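Local atomic coordinates of multi-copper Oxidase CueO (Ochrobactrum, PDB entry 6EVG), a protein that oxidises lignin model compounds and lignosulfonate as a laccase-like multicopper oxidase, probably passing the electrons through its copper sites to dioxygen. Residues 126-131 with 267-272; 168-173 with 219-224; 437-442 with 487-492. All coordinates share one frame; numbering follows the deposited sequence.

Contact 1 of 3, residues 126-131 with 267-272; sequences SFNWFH and GERYEV. With EDO (1,2-ethanediol), chain D.
Arg269 is the main tie in a packing interface between two cupredoxin domains, where it reaches from strand 269-275 of the second domain to the backbone and side chains of Phe127, Asn128 and Trp129 on strand 126-131 of the first. The strands belong to different sheets, and their axes pass 7.7 Å apart, too far for backbone pairing, so side chains do the joining. The arginine folds back, bent at chi2 (83°) and chi3 (70°), which lays its methylenes against the aromatic rings and turns its guanidinium to the facing strand. Arg269 CG packs 3.6 Å from Phe127 CD2, and Arg269 CD lies 3.7 Å from Trp129 CD1, which comes over one face of the guanidinium. The nitrogens share out three carbonyl oxygens: NE donates almost straight to a lone pair of Phe127 O (2.9 Å); NH2 reaches a lone pair of Asn128 OD1 by a more bent bond (3.1 Å); NH1 donates to Gly267 O two residues back in its own segment. NH2 also makes a salt bridge to Asp462, bringing in the third domain. Asn128 is itself steadied by ND2 donating to Ser126 OG. Glu271, whose OE1 is paired with Arg221, uses its other oxygen to receive a water that in turn accepts from Phe127 N; Glu271 OE2 also lies 3.5 Å from Phe127 CB.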
loop_
_atom_site.group_PDB
_atom_site.type_symbol
_atom_site.label_atom_id
_atom_site.label_comp_id
_atom_site.label_asym_id
_atom_site.label_seq_id
_atom_site.Cartn_x
_atom_site.Cartn_y
_atom_site.Cartn_z
ATOM N N SER A 126 0.310 8.690 -10.459
ATOM C CA SER A 126 0.317 7.450 -9.670
ATOM C C SER A 126 -0.711 7.484 -8.587
ATOM O O SER A 126 -1.205 8.546 -8.158
ATOM C CB SER A 126 1.720 7.231 -9.088
ATOM O OG SER A 126 2.208 8.407 -8.433
ATOM N N PHE A 127 -1.043 6.290 -8.115
ATOM C CA PHE A 127 -1.979 6.020 -7.011
ATOM C C PHE A 127 -1.175 5.593 -5.793
ATOM O O PHE A 127 -0.639 4.494 -5.763
ATOM C CB PHE A 127 -2.985 4.946 -7.453
ATOM C CG PHE A 127 -3.938 4.491 -6.396
ATOM C CD1 PHE A 127 -4.737 5.369 -5.675
ATOM C CD2 PHE A 127 -4.133 3.158 -6.111
ATOM C CE1 PHE A 127 -5.645 4.923 -4.741
ATOM C CE2 PHE A 127 -5.017 2.711 -5.158
ATOM C CZ PHE A 127 -5.798 3.592 -4.497
ATOM N N ASN A 128 -1.106 6.509 -4.840
ATOM C CA ASN A 128 -0.293 6.395 -3.618
ATOM C C ASN A 128 -1.183 6.372 -2.405
ATOM O O ASN A 128 -2.430 6.449 -2.517
ATOM C CB ASN A 128 0.758 7.505 -3.602
ATOM C CG ASN A 128 1.492 7.550 -4.934
ATOM O OD1 ASN A 128 2.161 6.573 -5.283
ATOM N ND2 ASN A 128 1.362 8.649 -5.634
ATOM N N TRP A 129 -0.600 6.317 -1.212
ATOM C CA TRP A 129 -1.403 6.269 0.008
ATOM C C TRP A 129 -0.576 6.754 1.183
ATOM O O TRP A 129 0.584 7.113 1.033
ATOM C CB TRP A 129 -2.043 4.898 0.235
ATOM C CG TRP A 129 -1.099 3.792 0.584
ATOM C CD1 TRP A 129 -0.048 3.298 -0.123
ATOM C CD2 TRP A 129 -1.244 2.934 1.722
ATOM N NE1 TRP A 129 0.477 2.196 0.522
ATOM C CE2 TRP A 129 -0.237 1.973 1.674
ATOM C CE3 TRP A 129 -2.140 2.906 2.802
ATOM C CZ2 TRP A 129 -0.121 0.962 2.646
ATOM C CZ3 TRP A 129 -2.040 1.937 3.758
ATOM C CH2 TRP A 129 -1.024 0.944 3.671
ATOM N N PHE A 130 -1.186 6.756 2.372
ATOM C CA PHE A 130 -0.463 7.196 3.561
ATOM C C PHE A 130 -1.035 6.551 4.777
ATOM O O PHE A 130 -2.237 6.212 4.828
ATOM C CB PHE A 130 -0.424 8.751 3.670
ATOM C CG PHE A 130 -1.718 9.446 3.526
ATOM C CD1 PHE A 130 -2.512 9.761 4.616
ATOM C CD2 PHE A 130 -2.164 9.903 2.285
ATOM C CE1 PHE A 130 -3.696 10.482 4.469
ATOM C CE2 PHE A 130 -3.375 10.597 2.129
ATOM C CZ PHE A 130 -4.110 10.880 3.222
ATOM N N HIS A 131 -0.188 6.366 5.792
ATOM C CA HIS A 131 -0.549 5.550 6.953
ATOM C C HIS A 131 0.563 5.723 7.984
ATOM O O HIS A 131 1.644 6.203 7.652
ATOM C CB HIS A 131 -0.682 4.084 6.525
ATOM C CG HIS A 131 0.565 3.550 5.896
ATOM N ND1 HIS A 131 1.658 3.128 6.633
ATOM C CD2 HIS A 131 0.941 3.482 4.613
ATOM C CE1 HIS A 131 2.610 2.761 5.782
ATOM N NE2 HIS A 131 2.184 2.929 4.543
ATOM N N GLY A 267 0.512 -2.960 0.993
ATOM C CA GLY A 267 1.245 -1.807 0.513
ATOM C C GLY A 267 1.308 -1.615 -0.966
ATOM O O GLY A 267 1.592 -0.490 -1.422
ATOM N N GLU A 268 1.047 -2.663 -1.748
ATOM C CA GLU A 268 1.005 -2.550 -3.190
ATOM C C GLU A 268 -0.294 -1.934 -3.657
ATOM O O GLU A 268 -1.351 -2.091 -3.045
ATOM C CB GLU A 268 1.159 -3.927 -3.868
ATOM C CG GLU A 268 2.501 -4.608 -3.706
ATOM C CD GLU A 268 2.562 -5.818 -4.658
ATOM O OE1 GLU A 268 2.048 -6.890 -4.262
ATOM O OE2 GLU A 268 3.097 -5.637 -5.782
ATOM N N ARG A 269 -0.149 -1.294 -4.830
ATOM C CA ARG A 269 -1.308 -0.752 -5.547
ATOM C C ARG A 269 -1.282 -1.240 -6.976
ATOM O O ARG A 269 -0.228 -1.292 -7.609
ATOM C CB ARG A 269 -1.328 0.801 -5.580
ATOM C CG ARG A 269 -1.554 1.475 -4.230
ATOM C CD ARG A 269 -0.298 1.632 -3.387
ATOM N NE ARG A 269 0.592 2.624 -3.963
ATOM C CZ ARG A 269 1.900 2.666 -3.761
ATOM N NH1 ARG A 269 2.524 1.734 -3.023
ATOM N NH2 ARG A 269 2.613 3.665 -4.291
ATOM N N TYR A 270 -2.475 -1.512 -7.530
ATOM C CA TYR A 270 -2.621 -1.741 -8.960
ATOM C C TYR A 270 -3.883 -0.998 -9.424
ATOM O O TYR A 270 -4.935 -1.073 -8.775
ATOM C CB TYR A 270 -2.777 -3.221 -9.299
ATOM C CG TYR A 270 -1.500 -4.009 -9.079
ATOM C CD1 TYR A 270 -0.531 -4.067 -10.062
ATOM C CD2 TYR A 270 -1.236 -4.638 -7.881
ATOM C CE1 TYR A 270 0.653 -4.783 -9.855
ATOM C CE2 TYR A 270 -0.069 -5.355 -7.667
ATOM C CZ TYR A 270 0.863 -5.402 -8.660
ATOM O OH TYR A 270 2.089 -6.067 -8.462
ATOM N N GLU A 271 -3.758 -0.347 -10.579
ATOM C CA GLU A 271 -4.945 0.235 -11.249
ATOM C C GLU A 271 -5.311 -0.687 -12.412
ATOM O O GLU A 271 -4.427 -1.039 -13.225
ATOM C CB GLU A 271 -4.666 1.631 -11.754
ATOM C CG GLU A 271 -4.181 2.622 -10.701
ATOM C CD GLU A 271 -4.034 4.023 -11.209
ATOM O OE1 GLU A 271 -4.924 4.508 -11.911
ATOM O OE2 GLU A 271 -2.992 4.631 -10.943
ATOM N N VAL A 272 -6.575 -1.096 -12.440
ATOM C CA VAL A 272 -7.046 -2.034 -13.458
ATOM C C VAL A 272 -8.279 -1.483 -14.121
ATOM O O VAL A 272 -9.072 -0.730 -13.552
ATOM C CB VAL A 272 -7.329 -3.396 -12.846
ATOM C CG1 VAL A 272 -6.087 -3.962 -12.176
ATOM C CG2 VAL A 272 -8.536 -3.427 -11.956
HETATM C C1 EDO D . 5.099 -8.241 -7.470
HETATM O O1 EDO D . 4.935 -7.675 -6.172
HETATM C C2 EDO D . 6.137 -9.336 -7.416
HETATM O O2 EDO D . 5.720 -10.464 -6.628
HETATM O O HOH W 1 -0.431 4.250 -10.017
#

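Contact 2 of 3, residues 168-173 with 219-224; sequences VDDIPL and IVRLRI
Residues 170-173 and 221-224 form a parallel pair inside the sheet of the second cupredoxin domain, a worked example of one ladder carrying a charged face and an oily one. Four backbone bonds make the ladder. Arg221 N donates to Asp169 O, Ile171 N to Arg221 O (2.9 Å), Arg223 N to Ile171 O and Leu173 N to Arg223 O (2.8 Å), the staggered pattern of parallel strands. CA-H...O contacts fill in between them, such as Pro172 CA to Arg223 O. Pro172 costs this edge nothing, since the ladder uses the N-H groups of the residues before and after it.

The ionic part lies on the face of Asp170, Arg221 and Arg223. With CG swung opposite its own amide nitrogen (chi1 179°), Asp170 presents both oxygens to Arg223 side-on: NE meets OD1 at 2.8 Å and NH2 meets OD2 at 2.8 Å, each on the syn lone pair, with carboxylate and guanidinium nearly coplanar. Arg221 runs fully extended alongside Asp170. Its guanidinium lies beneath that of Arg223, whose NH2 sits 3.3 Å above its plane; Arg221 is answered by salt bridges to Glu271 and Asp157.

The apolar contacts gather on the other face. Leu173 CD1 touches Leu222 CD1 at 4.1 Å and also reaches Ile224, while Ile171 CB meets Leu222 CD2. Strand 295-303 meets this face, through Met299 on Leu173 and Phe301 on Leu222.

The two closely layered guanidiniums are thus probably tolerable in the buried interior because three carboxylates offset their charge, and the two-point grip of Arg223 on Asp170 fixes the plane of both groups.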
loop_
_atom_site.group_PDB
_atom_site.type_symbol
_atom_site.label_atom_id
_atom_site.label_comp_id
_atom_site.label_asym_id
_atom_site.label_seq_id
_atom_site.Cartn_x
_atom_site.Cartn_y
_atom_site.Cartn_z
ATOM N N VAL A 168 -17.596 7.234 -10.116
ATOM C CA VAL A 168 -18.520 6.783 -11.163
ATOM C C VAL A 168 -17.850 5.659 -11.959
ATOM O O VAL A 168 -18.298 4.506 -11.936
ATOM C CB VAL A 168 -18.982 7.931 -12.064
ATOM C CG1 VAL A 168 -19.939 7.423 -13.113
ATOM C CG2 VAL A 168 -19.621 9.069 -11.258
ATOM N N ASP A 169 -16.798 6.004 -12.680
ATOM C CA ASP A 169 -16.040 5.015 -13.414
ATOM C C ASP A 169 -14.560 4.967 -13.022
ATOM O O ASP A 169 -13.798 4.321 -13.658
ATOM C CB ASP A 169 -16.198 5.192 -14.945
ATOM C CG ASP A 169 -15.628 6.471 -15.450
ATOM O OD1 ASP A 169 -14.987 7.211 -14.667
ATOM O OD2 ASP A 169 -15.813 6.747 -16.677
ATOM N N ASP A 170 -14.216 5.617 -11.902
ATOM C CA ASP A 170 -12.850 5.622 -11.341
ATOM C C ASP A 170 -13.066 5.460 -9.833
ATOM O O ASP A 170 -13.463 6.418 -9.170
ATOM C CB ASP A 170 -12.152 6.911 -11.716
ATOM C CG ASP A 170 -10.758 7.021 -11.179
ATOM O OD1 ASP A 170 -10.208 6.012 -10.645
ATOM O OD2 ASP A 170 -10.139 8.122 -11.343
ATOM N N ILE A 171 -12.854 4.237 -9.335
ATOM C CA ILE A 171 -13.281 3.856 -8.024
ATOM C C ILE A 171 -12.117 3.226 -7.255
ATOM O O ILE A 171 -11.516 2.279 -7.719
ATOM C CB ILE A 171 -14.440 2.796 -8.096
ATOM C CG1 ILE A 171 -15.635 3.385 -8.884
ATOM C CG2 ILE A 171 -14.863 2.353 -6.724
ATOM C CD1 ILE A 171 -16.677 2.382 -9.260
ATOM N N PRO A 172 -11.796 3.770 -6.063
ATOM C CA PRO A 172 -10.751 3.151 -5.225
ATOM C C PRO A 172 -11.341 2.017 -4.401
ATOM O O PRO A 172 -12.456 2.127 -3.886
ATOM C CB PRO A 172 -10.301 4.308 -4.322
ATOM C CG PRO A 172 -11.556 5.109 -4.145
ATOM C CD PRO A 172 -12.338 4.984 -5.441
ATOM N N LEU A 173 -10.523 0.941 -4.278
ATOM C CA LEU A 173 -10.895 -0.232 -3.481
ATOM C C LEU A 173 -9.755 -0.528 -2.520
ATOM O O LEU A 173 -8.673 -0.965 -2.938
ATOM C CB LEU A 173 -11.125 -1.478 -4.344
ATOM C CG LEU A 173 -12.190 -1.329 -5.460
ATOM C CD1 LEU A 173 -12.229 -2.664 -6.266
ATOM C CD2 LEU A 173 -13.562 -0.966 -4.931
ATOM N N ILE A 219 -16.241 0.826 -19.575
ATOM C CA ILE A 219 -14.918 0.510 -18.961
ATOM C C ILE A 219 -14.778 1.314 -17.670
ATOM O O ILE A 219 -14.945 2.547 -17.639
ATOM C CB ILE A 219 -13.788 0.882 -19.937
ATOM C CG1 ILE A 219 -13.896 0.276 -21.298
ATOM C CG2 ILE A 219 -12.426 0.572 -19.276
ATOM C CD1 ILE A 219 -13.901 -1.147 -21.307
ATOM N N VAL A 220 -14.458 0.594 -16.587
ATOM C CA VAL A 220 -14.324 1.165 -15.262
ATOM C C VAL A 220 -12.913 0.934 -14.767
ATOM O O VAL A 220 -12.364 -0.146 -14.878
ATOM C CB VAL A 220 -15.380 0.541 -14.333
ATOM C CG1 VAL A 220 -15.164 0.918 -12.858
ATOM C CG2 VAL A 220 -16.764 0.936 -14.783
ATOM N N ARG A 221 -12.345 1.983 -14.156
ATOM C CA ARG A 221 -11.024 1.937 -13.521
ATOM C C ARG A 221 -11.188 1.666 -12.038
ATOM O O ARG A 221 -11.908 2.417 -11.354
ATOM C CB ARG A 221 -10.349 3.264 -13.775
ATOM C CG ARG A 221 -8.982 3.502 -13.244
ATOM C CD ARG A 221 -8.593 4.980 -13.666
ATOM N NE ARG A 221 -7.209 5.284 -13.425
ATOM C CZ ARG A 221 -6.709 6.462 -13.818
ATOM N NH1 ARG A 221 -7.511 7.339 -14.459
ATOM N NH2 ARG A 221 -5.443 6.731 -13.577
ATOM N N LEU A 222 -10.518 0.620 -11.560
ATOM C CA LEU A 222 -10.496 0.287 -10.127
ATOM C C LEU A 222 -9.071 0.502 -9.669
ATOM O O LEU A 222 -8.118 -0.064 -10.200
ATOM C CB LEU A 222 -10.899 -1.187 -9.916
ATOM C CG LEU A 222 -12.264 -1.589 -10.512
ATOM C CD1 LEU A 222 -12.485 -3.097 -10.364
ATOM C CD2 LEU A 222 -13.398 -0.825 -9.864
ATOM N N ARG A 223 -8.919 1.351 -8.633
ATOM C CA ARG A 223 -7.617 1.670 -8.062
ATOM C C ARG A 223 -7.535 0.864 -6.771
ATOM O O ARG A 223 -8.183 1.194 -5.770
ATOM C CB ARG A 223 -7.456 3.148 -7.835
ATOM C CG ARG A 223 -7.634 3.986 -9.094
ATOM C CD ARG A 223 -7.067 5.349 -8.950
ATOM N NE ARG A 223 -7.493 6.286 -9.954
ATOM C CZ ARG A 223 -6.744 7.287 -10.427
ATOM N NH1 ARG A 223 -5.425 7.297 -10.225
ATOM N NH2 ARG A 223 -7.333 8.241 -11.072
ATOM N N ILE A 224 -6.780 -0.257 -6.803
ATOM C CA ILE A 224 -6.823 -1.270 -5.755
ATOM C C ILE A 224 -5.556 -1.139 -4.879
ATOM O O ILE A 224 -4.451 -1.154 -5.372
ATOM C CB ILE A 224 -6.900 -2.681 -6.332
ATOM C CG1 ILE A 224 -8.099 -2.793 -7.336
ATOM C CG2 ILE A 224 -7.058 -3.688 -5.189
ATOM C CD1 ILE A 224 -8.199 -4.157 -8.024
HETATM O O HOH W 2 -16.446 4.672 -18.551
#

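Contact 3 of 3, residues 437-442 with 487-492; sequences HIHGAS and MFHCHV. With CU (copper (II) ion), chain B; EDO (1,2-ethanediol), chain C.
Two imidazoles meet nitrogen to nitrogen: His439 NE2 and His489 NE2 are 2.8 Å apart and hydrogen-bonded, with no metal between them. The rings cross rim to rim, planes 70° apart. By family resemblance these histidines, with His437 and His491, belong to the paired His-X-His motifs that hold the trinuclear copper cluster of multicopper oxidases.

Both rings use their other nitrogen as well. His489, its CG placed between N and C of its own backbone (chi1 56°), sends ND1 to Cys490 O (2.8 Å). His439 ND1 donates to a 1,2-ethanediol, probably from the crystallisation liquor, and Met487 CB sits squarely over the His439 ring face in a CH-pi contact. An alanine in place of His439 would probably leave His489 NE2 without its imidazole mate and Met487 CB without the ring beneath it.

His437 CD2 lies 3.6 Å from His489 NE2, while its CB comes to the edge of the His491 ring. Beneath the rings, antiparallel backbone bonds join His437 to His489 in both directions, and His439 N donates to Met487 O (2.8 Å).

Between His489 and His491, Cys490 turns the other way and binds copper through SG (2.2 Å), with His434 and His495 completing the site. The chemistry thus implies a filled cysteine-bound copper site beside a histidine cluster whose mutual hydrogen bonding is consistent with a copper-depleted form.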
loop_
_atom_site.group_PDB
_atom_site.type_symbol
_atom_site.label_atom_id
_atom_site.label_comp_id
_atom_site.label_asym_id
_atom_site.label_seq_id
_atom_site.Cartn_x
_atom_site.Cartn_y
_atom_site.Cartn_z
ATOM N N HIS A 437 9.085 -3.240 1.123
ATOM C CA HIS A 437 8.818 -1.839 0.808
ATOM C C HIS A 437 10.038 -1.010 1.158
ATOM O O HIS A 437 10.645 -1.191 2.221
ATOM C CB HIS A 437 7.566 -1.306 1.574
ATOM C CG HIS A 437 7.323 0.180 1.445
ATOM N ND1 HIS A 437 7.283 0.817 0.204
ATOM C CD2 HIS A 437 7.070 1.142 2.368
ATOM C CE1 HIS A 437 7.052 2.126 0.418
ATOM N NE2 HIS A 437 6.899 2.337 1.703
ATOM N N ILE A 438 10.408 -0.126 0.228
ATOM C CA ILE A 438 11.463 0.869 0.474
ATOM C C ILE A 438 10.852 2.260 0.449
ATOM O O ILE A 438 10.102 2.617 -0.462
ATOM C CB ILE A 438 12.628 0.692 -0.514
ATOM C CG1 ILE A 438 13.793 1.618 -0.125
ATOM C CG2 ILE A 438 12.243 0.867 -1.960
ATOM C CD1 ILE A 438 15.144 1.188 -0.718
ATOM N N HIS A 439 11.176 3.048 1.466
ATOM C CA HIS A 439 10.828 4.462 1.531
ATOM C C HIS A 439 11.879 5.297 0.785
ATOM O O HIS A 439 13.067 5.029 0.936
ATOM C CB HIS A 439 10.769 4.982 2.957
ATOM C CG HIS A 439 9.875 4.253 3.888
ATOM N ND1 HIS A 439 9.307 4.899 4.966
ATOM C CD2 HIS A 439 9.411 2.989 3.938
ATOM C CE1 HIS A 439 8.576 4.035 5.641
ATOM N NE2 HIS A 439 8.616 2.862 5.031
ATOM N N GLY A 440 11.431 6.318 0.061
ATOM C CA GLY A 440 12.406 7.263 -0.478
ATOM C C GLY A 440 13.209 6.837 -1.673
ATOM O O GLY A 440 14.154 7.507 -2.053
ATOM N N ALA A 441 12.802 5.733 -2.313
ATOM C CA ALA A 441 13.442 5.219 -3.492
ATOM C C ALA A 441 12.383 4.454 -4.310
ATOM O O ALA A 441 11.269 4.202 -3.808
ATOM C CB ALA A 441 14.597 4.332 -3.142
ATOM N N SER A 442 12.731 4.157 -5.530
ATOM C CA SER A 442 11.860 3.421 -6.428
ATOM C C SER A 442 12.653 2.287 -7.050
ATOM O O SER A 442 13.874 2.371 -7.134
ATOM C CB SER A 442 11.251 4.317 -7.488
ATOM O OG SER A 442 10.465 5.338 -6.917
ATOM N N MET A 487 13.807 4.197 5.269
ATOM C CA MET A 487 13.702 2.856 5.790
ATOM C C MET A 487 13.362 1.883 4.695
ATOM O O MET A 487 12.778 2.265 3.687
ATOM C CB MET A 487 12.674 2.795 6.903
ATOM C CG MET A 487 13.094 3.862 7.985
ATOM S SD MET A 487 12.038 3.921 9.376
ATOM C CE MET A 487 12.858 2.832 10.352
ATOM N N PHE A 488 13.671 0.616 4.931
ATOM C CA PHE A 488 13.192 -0.491 4.117
ATOM C C PHE A 488 12.809 -1.608 5.039
ATOM O O PHE A 488 13.452 -1.816 6.081
ATOM C CB PHE A 488 14.178 -0.864 3.010
ATOM C CG PHE A 488 15.537 -1.327 3.473
ATOM C CD1 PHE A 488 16.513 -0.409 3.772
ATOM C CD2 PHE A 488 15.916 -2.672 3.510
ATOM C CE1 PHE A 488 17.834 -0.807 4.111
ATOM C CE2 PHE A 488 17.206 -3.067 3.859
ATOM C CZ PHE A 488 18.165 -2.125 4.153
ATOM N N HIS A 489 11.780 -2.385 4.672
ATOM C CA HIS A 489 11.209 -3.307 5.630
ATOM C C HIS A 489 10.250 -4.269 4.947
ATOM O O HIS A 489 9.821 -4.049 3.830
ATOM C CB HIS A 489 10.492 -2.540 6.783
ATOM C CG HIS A 489 9.435 -1.583 6.326
ATOM N ND1 HIS A 489 8.113 -1.944 6.238
ATOM C CD2 HIS A 489 9.487 -0.286 5.960
ATOM C CE1 HIS A 489 7.411 -0.885 5.831
ATOM N NE2 HIS A 489 8.228 0.123 5.609
ATOM N N CYS A 490 9.837 -5.258 5.736
ATOM C CA CYS A 490 8.686 -6.084 5.397
ATOM C C CYS A 490 7.440 -5.285 5.719
ATOM O O CYS A 490 7.354 -4.619 6.749
ATOM C CB CYS A 490 8.715 -7.381 6.154
ATOM S SG CYS A 490 7.320 -8.441 5.723
ATOM N N HIS A 491 6.432 -5.386 4.838
ATOM C CA HIS A 491 5.142 -4.754 5.018
ATOM C C HIS A 491 4.066 -5.649 5.668
ATOM O O HIS A 491 2.921 -5.215 5.756
ATOM C CB HIS A 491 4.640 -4.086 3.708
ATOM C CG HIS A 491 3.957 -2.768 3.894
ATOM N ND1 HIS A 491 2.724 -2.591 4.453
ATOM C CD2 HIS A 491 4.427 -1.513 3.620
ATOM C CE1 HIS A 491 2.469 -1.258 4.516
ATOM N NE2 HIS A 491 3.480 -0.593 3.992
ATOM N N VAL A 492 4.468 -6.844 6.164
ATOM C CA VAL A 492 3.671 -7.532 7.166
ATOM C C VAL A 492 3.927 -6.784 8.467
ATOM O O VAL A 492 5.036 -6.763 8.949
ATOM C CB VAL A 492 4.043 -9.040 7.266
ATOM C CG1 VAL A 492 3.398 -9.680 8.466
ATOM C CG2 VAL A 492 3.607 -9.746 6.013
HETATM CU CU CU B . 7.596 -10.363 6.658
HETATM C C1 EDO C . 10.581 8.168 6.265
HETATM O O1 EDO C . 10.229 7.511 5.041
HETATM C C2 EDO C . 10.532 7.352 7.493
HETATM O O2 EDO C . 9.307 6.607 7.575
#

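All three contacts are buried, yet they differ in kind. Contact 2 is regular pairing inside one sheet, contact 1 joins separate sheets through side chains, and contact 3 pairs strands of a third sheet that carries two of the three copper ligands, Cys490 and His434. Contacts 1 and 2 are coupled: strands 219-226 and 269-275 are neighbours, and Tyr270 and Val272 probably bond to Ile224 and Leu222. Contact 1 lies nearest the centre of the chain and also touches contact 3, where Trp129 and His131 pack on His491. Contacts 2 and 3 stay about 12 Å apart at their nearest atoms. Arginine governs the polar side chains of contacts 1 and 2, over a backbone ladder in contact 2; imidazole and thiolate chemistry marks contact 3.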